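Local structure of peptide chain release factor subunit 1 (Aeropyrum pernix, 3AGK) at residues 10-24 and 106-118. The protein probably directs the termination of nascent peptide synthesis in response to the stop codons UAA, UAG and UGA. Numbering follows the deposited sequence.
Sequences LTISKRELARLLKEL and FECFMFSPPEPIR
Three aliphatic side chains of segment 10-24 meet the Phe111 ring, each obliquely and all from the same side of its plane: Ile12 CD1 lies 3.4 Å from Phe111 CD1, Leu20 CD2 reaches Phe111 CE2 at 3.5 Å, and Leu17 CD2 meets CE1 and CZ. Phe111 CG sits between its own backbone N and carbonyl carbon, a rotation (chi1 60°) that leaves the ring beside these methyls. A serine in its place is likely to open a gap here, costing Ile12 CD1, Leu17 CD2 and Leu20 CD2 their aromatic partner. Farther along the strand, Leu24 CD1 stands 3.7 Å from the centroid of the Phe109 ring, almost on its normal, a CH-pi contact; Leu20 CD1 adds an oblique touch at Phe109 CD2. At the helix entry Pro114 CG lies 3.2 Å from Ile12 O and also near Lys14 CG, with Pro114 CD against Leu17 CD1 (3.7 Å). A single beta bridge pairs Thr11 with Ser112: Ser112 N donates to Leu10 O (2.9 Å) and Ile12 N to Ser112 O (3.0 Å). Just beyond it, a capping box of Ser13 and Glu16 starts the helix, Ser13 N binding Glu16 OE1. Helix 14-24 thus covers one face of the antiparallel sheet of eRF1 domain 1 at its outermost strand 107-111, which pairs with strand 93-98; Leu133 of helix 131-134 also touches Phe111, while helix 65-82 packs on Cys108 and Met110.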
ATOM      1  N   LEU A  10      24.567 -11.398   3.666  1.00 65.89           N
ATOM      2  CA  LEU A  10      23.496 -10.681   4.370  1.00 68.33           C
ATOM      3  C   LEU A  10      22.286 -10.359   3.488  1.00 71.68           C
ATOM      4  O   LEU A  10      21.245  -9.939   3.998  1.00 74.04           O
ATOM      5  CB  LEU A  10      24.006  -9.349   4.949  1.00 70.26           C
ATOM      6  CG  LEU A  10      24.611  -9.211   6.348  1.00 71.69           C
ATOM      7  CD1 LEU A  10      23.924 -10.108   7.365  1.00 69.43           C
ATOM      8  CD2 LEU A  10      26.089  -9.499   6.301  1.00 82.26           C
ATOM      9  N   THR A  11      22.426 -10.513   2.173  1.00 70.47           N
ATOM     10  CA  THR A  11      21.367 -10.086   1.249  1.00 75.51           C
ATOM     11  C   THR A  11      20.122 -10.980   1.293  1.00 75.69           C
ATOM     12  O   THR A  11      20.226 -12.198   1.402  1.00 82.00           O
ATOM     13  CB  THR A  11      21.882  -9.950  -0.203  1.00 75.94           C
ATOM     14  OG1 THR A  11      23.046  -9.115  -0.216  1.00 83.48           O
ATOM     15  CG2 THR A  11      20.820  -9.326  -1.093  1.00 71.04           C
ATOM     16  N   ILE A  12      18.949 -10.356   1.241  1.00 72.29           N
ATOM     17  CA  ILE A  12      17.680 -11.073   1.218  1.00 70.19           C
ATOM     18  C   ILE A  12      16.881 -10.645  -0.000  1.00 74.66           C
ATOM     19  O   ILE A  12      17.066  -9.547  -0.519  1.00 83.68           O
ATOM     20  CB  ILE A  12      16.835 -10.795   2.477  1.00 65.50           C
ATOM     21  CG1 ILE A  12      16.422  -9.323   2.527  1.00 61.46           C
ATOM     22  CG2 ILE A  12      17.584 -11.225   3.753  1.00 59.85           C
ATOM     23  CD1 ILE A  12      15.594  -8.952   3.745  1.00 59.41           C
ATOM     24  N   SER A  13      15.989 -11.512  -0.455  1.00 77.37           N
ATOM     25  CA  SER A  13      15.184 -11.232  -1.631  1.00 80.61           C
ATOM     26  C   SER A  13      14.023 -10.323  -1.269  1.00 81.23           C
ATOM     27  O   SER A  13      13.776 -10.063  -0.097  1.00 71.16           O
ATOM     28  CB  SER A  13      14.621 -12.532  -2.185  1.00 82.78           C
ATOM     29  OG  SER A  13      13.793 -13.149  -1.213  1.00 78.52           O
ATOM     30  N   LYS A  14      13.297  -9.873  -2.287  1.00 88.44           N
ATOM     31  CA  LYS A  14      12.062  -9.136  -2.080  1.00 92.81           C
ATOM     32  C   LYS A  14      10.997  -9.996  -1.410  1.00 87.22           C
ATOM     33  O   LYS A  14      10.150  -9.489  -0.677  1.00 85.60           O
ATOM     34  CB  LYS A  14      11.545  -8.583  -3.407  1.00101.42           C
ATOM     35  CG  LYS A  14      12.521  -7.634  -4.075  1.00106.19           C
ATOM     36  CD  LYS A  14      11.931  -6.997  -5.318  1.00111.33           C
ATOM     37  CE  LYS A  14      12.946  -6.084  -5.987  1.00114.02           C
ATOM     38  NZ  LYS A  14      12.350  -5.266  -7.082  1.00120.63           N
ATOM     39  N   ARG A  15      11.039 -11.300  -1.647  1.00 88.20           N
ATOM     40  CA  ARG A  15      10.062 -12.188  -1.025  1.00 95.22           C
ATOM     41  C   ARG A  15      10.276 -12.274   0.492  1.00 90.52           C
ATOM     42  O   ARG A  15       9.322 -12.253   1.269  1.00 89.07           O
ATOM     43  CB  ARG A  15      10.074 -13.579  -1.669  1.00100.94           C
ATOM     44  CG  ARG A  15      11.326 -14.396  -1.395  1.00110.83           C
ATOM     45  CD  ARG A  15      11.115 -15.868  -1.711  1.00120.25           C
ATOM     46  NE  ARG A  15      10.730 -16.076  -3.104  1.00130.70           N
ATOM     47  CZ  ARG A  15      11.588 -16.336  -4.085  1.00139.38           C
ATOM     48  NH1 ARG A  15      11.148 -16.513  -5.325  1.00143.99           N
ATOM     49  NH2 ARG A  15      12.886 -16.422  -3.826  1.00141.20           N
ATOM     50  N   GLU A  16      11.528 -12.361   0.922  1.00 86.11           N
ATOM     51  CA  GLU A  16      11.798 -12.357   2.353  1.00 83.98           C
ATOM     52  C   GLU A  16      11.685 -10.950   2.961  1.00 73.70           C
ATOM     53  O   GLU A  16      11.238 -10.793   4.092  1.00 69.14           O
ATOM     54  CB  GLU A  16      13.145 -13.014   2.671  1.00 85.41           C
ATOM     55  CG  GLU A  16      14.198 -12.870   1.592  1.00 94.70           C
ATOM     56  CD  GLU A  16      15.196 -14.020   1.601  1.00104.38           C
ATOM     57  OE1 GLU A  16      16.102 -14.046   0.741  1.00108.74           O
ATOM     58  OE2 GLU A  16      15.068 -14.908   2.468  1.00107.84           O
ATOM     59  N   LEU A  17      12.071  -9.933   2.203  1.00 67.92           N
ATOM     60  CA  LEU A  17      11.992  -8.561   2.697  1.00 72.47           C
ATOM     61  C   LEU A  17      10.570  -8.235   3.158  1.00 81.14           C
ATOM     62  O   LEU A  17      10.375  -7.608   4.204  1.00 80.38           O
ATOM     63  CB  LEU A  17      12.427  -7.568   1.614  1.00 73.53           C
ATOM     64  CG  LEU A  17      13.219  -6.317   2.022  1.00 76.31           C
ATOM     65  CD1 LEU A  17      12.953  -5.193   1.037  1.00 71.14           C
ATOM     66  CD2 LEU A  17      12.999  -5.845   3.486  1.00 57.98           C
ATOM     67  N   ALA A  18       9.584  -8.669   2.372  1.00 83.01           N
ATOM     68  CA  ALA A  18       8.175  -8.386   2.657  1.00 81.76           C
ATOM     69  C   ALA A  18       7.675  -9.132   3.885  1.00 85.32           C
ATOM     70  O   ALA A  18       6.962  -8.566   4.716  1.00 90.93           O
ATOM     71  CB  ALA A  18       7.309  -8.725   1.466  1.00 83.38           C
ATOM     72  N   ARG A  19       8.024 -10.413   3.979  1.00 75.77           N
ATOM     73  CA  ARG A  19       7.720 -11.185   5.173  1.00 71.06           C
ATOM     74  C   ARG A  19       8.204 -10.429   6.416  1.00 73.02           C
ATOM     75  O   ARG A  19       7.470 -10.273   7.394  1.00 76.30           O
ATOM     76  CB  ARG A  19       8.406 -12.550   5.096  1.00 74.24           C
ATOM     77  CG  ARG A  19       8.026 -13.510   6.214  1.00 77.60           C
ATOM     78  CD  ARG A  19       8.606 -14.888   5.955  1.00 84.13           C
ATOM     79  NE  ARG A  19       7.914 -15.923   6.716  1.00 96.28           N
ATOM     80  CZ  ARG A  19       8.515 -16.963   7.288  1.00 91.67           C
ATOM     81  NH1 ARG A  19       9.831 -17.103   7.193  1.00 87.00           N
ATOM     82  NH2 ARG A  19       7.802 -17.852   7.966  1.00 87.60           N
ATOM     83  N   LEU A  20       9.456  -9.981   6.361  1.00 67.86           N
ATOM     84  CA  LEU A  20      10.093  -9.245   7.445  1.00 65.28           C
ATOM     85  C   LEU A  20       9.344  -7.938   7.686  1.00 66.37           C
ATOM     86  O   LEU A  20       9.080  -7.556   8.829  1.00 66.51           O
ATOM     87  CB  LEU A  20      11.540  -8.946   7.060  1.00 61.60           C
ATOM     88  CG  LEU A  20      12.465  -8.270   8.066  1.00 67.49           C
ATOM     89  CD1 LEU A  20      12.687  -9.135   9.303  1.00 61.97           C
ATOM     90  CD2 LEU A  20      13.782  -7.958   7.395  1.00 71.60           C
ATOM     91  N   LEU A  21       8.992  -7.269   6.591  1.00 67.30           N
ATOM     92  CA  LEU A  21       8.291  -5.986   6.645  1.00 71.07           C
ATOM     93  C   LEU A  21       6.991  -6.078   7.433  1.00 77.49           C
ATOM     94  O   LEU A  21       6.668  -5.190   8.216  1.00 77.67           O
ATOM     95  CB  LEU A  21       8.018  -5.478   5.233  1.00 68.50           C
ATOM     96  CG  LEU A  21       8.773  -4.222   4.804  1.00 72.67           C
ATOM     97  CD1 LEU A  21      10.089  -4.081   5.529  1.00 63.85           C
ATOM     98  CD2 LEU A  21       8.994  -4.207   3.294  1.00 82.01           C
ATOM     99  N   LYS A  22       6.256  -7.164   7.234  1.00 82.77           N
ATOM    100  CA  LYS A  22       4.998  -7.370   7.943  1.00 87.09           C
ATOM    101  C   LYS A  22       5.212  -7.427   9.451  1.00 85.46           C
ATOM    102  O   LYS A  22       4.309  -7.114  10.226  1.00 91.88           O
ATOM    103  CB  LYS A  22       4.301  -8.643   7.449  1.00 87.19           C
ATOM    104  CG  LYS A  22       3.099  -9.062   8.281  1.00 90.40           C
ATOM    105  CD  LYS A  22       1.853  -9.300   7.415  1.00105.65           C
ATOM    106  CE  LYS A  22       2.053 -10.417   6.386  1.00110.30           C
ATOM    107  NZ  LYS A  22       2.712  -9.942   5.136  1.00109.97           N
ATOM    108  N   GLU A  23       6.412  -7.811   9.868  1.00 78.15           N
ATOM    109  CA  GLU A  23       6.692  -7.942  11.289  1.00 77.63           C
ATOM    110  C   GLU A  23       7.477  -6.747  11.834  1.00 80.05           C
ATOM    111  O   GLU A  23       7.376  -6.405  13.017  1.00 80.12           O
ATOM    112  CB  GLU A  23       7.412  -9.257  11.569  1.00 80.76           C
ATOM    113  CG  GLU A  23       7.011  -9.899  12.878  1.00 92.90           C
ATOM    114  CD  GLU A  23       8.047  -9.683  13.958  1.00101.62           C
ATOM    115  OE1 GLU A  23       7.781 -10.052  15.121  1.00106.83           O
ATOM    116  OE2 GLU A  23       9.130  -9.150  13.638  1.00100.34           O
ATOM    117  N   LEU A  24       8.261  -6.108  10.974  1.00 79.10           N
ATOM    118  CA  LEU A  24       8.877  -4.836  11.346  1.00 75.00           C
ATOM    119  C   LEU A  24       7.767  -3.813  11.594  1.00 80.53           C
ATOM    120  O   LEU A  24       7.792  -3.083  12.589  1.00 75.32           O
ATOM    121  CB  LEU A  24       9.848  -4.343  10.263  1.00 68.24           C
ATOM    122  CG  LEU A  24      11.352  -4.660  10.382  1.00 68.17           C
ATOM    123  CD1 LEU A  24      11.658  -5.751  11.418  1.00 65.62           C
ATOM    124  CD2 LEU A  24      11.938  -5.045   9.024  1.00 60.54           C
ATOM    125  N   PHE A 106      13.823  -7.641  23.056  1.00 93.16           N
ATOM    126  CA  PHE A 106      14.870  -6.862  22.390  1.00 88.83           C
ATOM    127  C   PHE A 106      15.525  -7.600  21.212  1.00 87.23           C
ATOM    128  O   PHE A 106      15.872  -8.782  21.317  1.00 88.14           O
ATOM    129  CB  PHE A 106      15.953  -6.432  23.386  1.00 86.38           C
ATOM    130  CG  PHE A 106      17.102  -5.696  22.746  1.00 87.78           C
ATOM    131  CD1 PHE A 106      17.126  -4.310  22.715  1.00 90.16           C
ATOM    132  CD2 PHE A 106      18.149  -6.392  22.164  1.00 86.01           C
ATOM    133  CE1 PHE A 106      18.177  -3.633  22.125  1.00 85.46           C
ATOM    134  CE2 PHE A 106      19.195  -5.722  21.568  1.00 84.73           C
ATOM    135  CZ  PHE A 106      19.210  -4.341  21.550  1.00 85.26           C
ATOM    136  N   GLU A 107      15.714  -6.888  20.102  1.00 79.44           N
ATOM    137  CA  GLU A 107      16.312  -7.469  18.908  1.00 71.86           C
ATOM    138  C   GLU A 107      17.032  -6.462  18.017  1.00 67.31           C
ATOM    139  O   GLU A 107      16.708  -5.277  18.004  1.00 63.20           O
ATOM    140  CB  GLU A 107      15.246  -8.182  18.083  1.00 81.22           C
ATOM    141  CG  GLU A 107      15.201  -9.673  18.298  1.00 92.26           C
ATOM    142  CD  GLU A 107      15.157 -10.424  16.990  1.00 99.47           C
ATOM    143  OE1 GLU A 107      15.920 -10.049  16.070  1.00 97.23           O
ATOM    144  OE2 GLU A 107      14.365 -11.384  16.882  1.00105.32           O
ATOM    145  N   CYS A 108      18.000  -6.956  17.252  1.00 67.77           N
ATOM    146  CA  CYS A 108      18.721  -6.132  16.293  1.00 62.71           C
ATOM    147  C   CYS A 108      18.666  -6.752  14.904  1.00 65.63           C
ATOM    148  O   CYS A 108      19.473  -7.622  14.591  1.00 78.86           O
ATOM    149  CB  CYS A 108      20.178  -5.985  16.721  1.00 62.04           C
ATOM    150  SG  CYS A 108      20.981  -4.470  16.137  1.00 80.94           S
ATOM    151  N   PHE A 109      17.723  -6.316  14.070  1.00 58.67           N
ATOM    152  CA  PHE A 109      17.623  -6.850  12.713  1.00 61.34           C
ATOM    153  C   PHE A 109      18.740  -6.265  11.861  1.00 61.41           C
ATOM    154  O   PHE A 109      18.999  -5.066  11.922  1.00 62.58           O
ATOM    155  CB  PHE A 109      16.252  -6.549  12.092  1.00 64.29           C
ATOM    156  CG  PHE A 109      15.089  -6.994  12.940  1.00 64.88           C
ATOM    157  CD1 PHE A 109      14.638  -6.207  13.992  1.00 66.40           C
ATOM    158  CD2 PHE A 109      14.448  -8.198  12.687  1.00 72.96           C
ATOM    159  CE1 PHE A 109      13.570  -6.613  14.781  1.00 67.64           C
ATOM    160  CE2 PHE A 109      13.378  -8.614  13.470  1.00 75.43           C
ATOM    161  CZ  PHE A 109      12.939  -7.818  14.518  1.00 74.39           C
ATOM    162  N   MET A 110      19.432  -7.108  11.099  1.00 55.83           N
ATOM    163  CA  MET A 110      20.454  -6.599  10.195  1.00 56.79           C
ATOM    164  C   MET A 110      20.438  -7.357   8.887  1.00 56.45           C
ATOM    165  O   MET A 110      20.422  -8.568   8.888  1.00 58.28           O
ATOM    166  CB  MET A 110      21.852  -6.666  10.810  1.00 54.68           C
ATOM    167  CG  MET A 110      22.873  -5.955   9.917  1.00 62.31           C
ATOM    168  SD  MET A 110      24.577  -5.947  10.492  1.00 70.60           S
ATOM    169  CE  MET A 110      24.874  -7.681  10.798  1.00 54.62           C
ATOM    170  N   PHE A 111      20.438  -6.649   7.765  1.00 58.55           N
ATOM    171  CA  PHE A 111      20.486  -7.328   6.473  1.00 59.94           C
ATOM    172  C   PHE A 111      20.935  -6.433   5.329  1.00 60.80           C
ATOM    173  O   PHE A 111      21.107  -5.205   5.489  1.00 56.31           O
ATOM    174  CB  PHE A 111      19.126  -7.936   6.134  1.00 61.36           C
ATOM    175  CG  PHE A 111      18.023  -6.928   6.057  1.00 59.26           C
ATOM    176  CD1 PHE A 111      17.631  -6.405   4.834  1.00 63.25           C
ATOM    177  CD2 PHE A 111      17.385  -6.495   7.208  1.00 57.58           C
ATOM    178  CE1 PHE A 111      16.620  -5.471   4.752  1.00 65.42           C
ATOM    179  CE2 PHE A 111      16.365  -5.553   7.140  1.00 67.86           C
ATOM    180  CZ  PHE A 111      15.979  -5.041   5.906  1.00 66.99           C
ATOM    181  N   SER A 112      21.138  -7.059   4.171  1.00 52.36           N
ATOM    182  CA  SER A 112      21.331  -6.299   2.952  1.00 58.68           C
ATOM    183  C   SER A 112      20.067  -6.446   2.104  1.00 65.30           C
ATOM    184  O   SER A 112      19.521  -7.530   1.987  1.00 63.07           O
ATOM    185  CB  SER A 112      22.593  -6.748   2.209  1.00 58.37           C
ATOM    186  OG  SER A 112      22.842  -5.923   1.078  1.00 63.13           O
ATOM    187  N   PRO A 113      19.569  -5.338   1.547  1.00 68.71           N
ATOM    188  CA  PRO A 113      18.306  -5.370   0.799  1.00 68.75           C
ATOM    189  C   PRO A 113      18.491  -5.842  -0.649  1.00 72.48           C
ATOM    190  O   PRO A 113      19.604  -5.758  -1.171  1.00 72.52           O
ATOM    191  CB  PRO A 113      17.860  -3.906   0.834  1.00 68.53           C
ATOM    192  CG  PRO A 113      19.141  -3.134   0.889  1.00 64.99           C
ATOM    193  CD  PRO A 113      20.101  -3.970   1.693  1.00 67.52           C
ATOM    194  N   PRO A 114      17.409  -6.310  -1.298  1.00 73.66           N
ATOM    195  CA  PRO A 114      17.525  -6.815  -2.674  1.00 82.87           C
ATOM    196  C   PRO A 114      17.961  -5.689  -3.600  1.00 89.66           C
ATOM    197  O   PRO A 114      18.580  -5.914  -4.643  1.00 92.74           O
ATOM    198  CB  PRO A 114      16.093  -7.249  -3.025  1.00 81.82           C
ATOM    199  CG  PRO A 114      15.302  -7.170  -1.764  1.00 77.07           C
ATOM    200  CD  PRO A 114      16.010  -6.231  -0.846  1.00 70.32           C
ATOM    201  N   GLU A 115      17.626  -4.476  -3.182  1.00 86.37           N
ATOM    202  CA  GLU A 115      17.869  -3.249  -3.918  1.00 98.49           C
ATOM    203  C   GLU A 115      18.958  -2.432  -3.221  1.00 91.59           C
ATOM    204  O   GLU A 115      18.991  -2.356  -1.996  1.00 82.12           O
ATOM    205  CB  GLU A 115      16.580  -2.421  -3.926  1.00107.24           C
ATOM    206  CG  GLU A 115      16.135  -1.931  -2.521  1.00 90.27           C
ATOM    207  CD  GLU A 115      14.975  -2.725  -1.932  1.00 93.57           C
ATOM    208  OE1 GLU A 115      14.820  -3.907  -2.286  1.00108.06           O
ATOM    209  OE2 GLU A 115      14.209  -2.174  -1.115  1.00 91.53           O
ATOM    210  N   PRO A 116      19.844  -1.795  -3.999  1.00 89.63           N
ATOM    211  CA  PRO A 116      20.887  -0.968  -3.382  1.00 84.01           C
ATOM    212  C   PRO A 116      20.287   0.311  -2.804  1.00 81.85           C
ATOM    213  O   PRO A 116      19.579   1.030  -3.503  1.00 85.15           O
ATOM    214  CB  PRO A 116      21.813  -0.614  -4.556  1.00 88.36           C
ATOM    215  CG  PRO A 116      21.348  -1.453  -5.712  1.00 95.45           C
ATOM    216  CD  PRO A 116      19.913  -1.772  -5.465  1.00 94.44           C
ATOM    217  N   ILE A 117      20.551   0.582  -1.535  1.00 73.84           N
ATOM    218  CA  ILE A 117      20.136   1.849  -0.960  1.00 86.51           C
ATOM    219  C   ILE A 117      21.180   2.893  -1.342  1.00 86.69           C
ATOM    220  O   ILE A 117      22.334   2.544  -1.615  1.00 92.70           O
ATOM    221  CB  ILE A 117      19.979   1.736   0.562  1.00 85.33           C
ATOM    222  CG1 ILE A 117      20.909   0.659   1.106  1.00 68.45           C
ATOM    223  CG2 ILE A 117      18.566   1.336   0.917  1.00 91.18           C
ATOM    224  CD1 ILE A 117      20.630   0.312   2.554  1.00 64.00           C
ATOM    225  N   ARG A 118      20.782   4.163  -1.390  1.00 77.26           N
ATOM    226  CA  ARG A 118      21.706   5.214  -1.803  1.00 77.81           C
ATOM    227  C   ARG A 118      21.795   6.341  -0.790  1.00 78.64           C
ATOM    228  O   ARG A 118      22.811   7.036  -0.722  1.00 75.07           O
ATOM    229  CB  ARG A 118      21.349   5.759  -3.190  1.00 90.09           C
ATOM    230  CG  ARG A 118      22.346   5.356  -4.282  1.00102.69           C
ATOM    231  CD  ARG A 118      22.673   3.871  -4.178  1.00112.29           C
ATOM    232  NE  ARG A 118      23.763   3.432  -5.053  1.00121.20           N
ATOM    233  CZ  ARG A 118      23.590   2.931  -6.274  1.00124.90           C
ATOM    234  NH1 ARG A 118      22.370   2.816  -6.782  1.00123.84           N
ATOM    235  NH2 ARG A 118      24.638   2.548  -6.991  1.00130.14           N
TER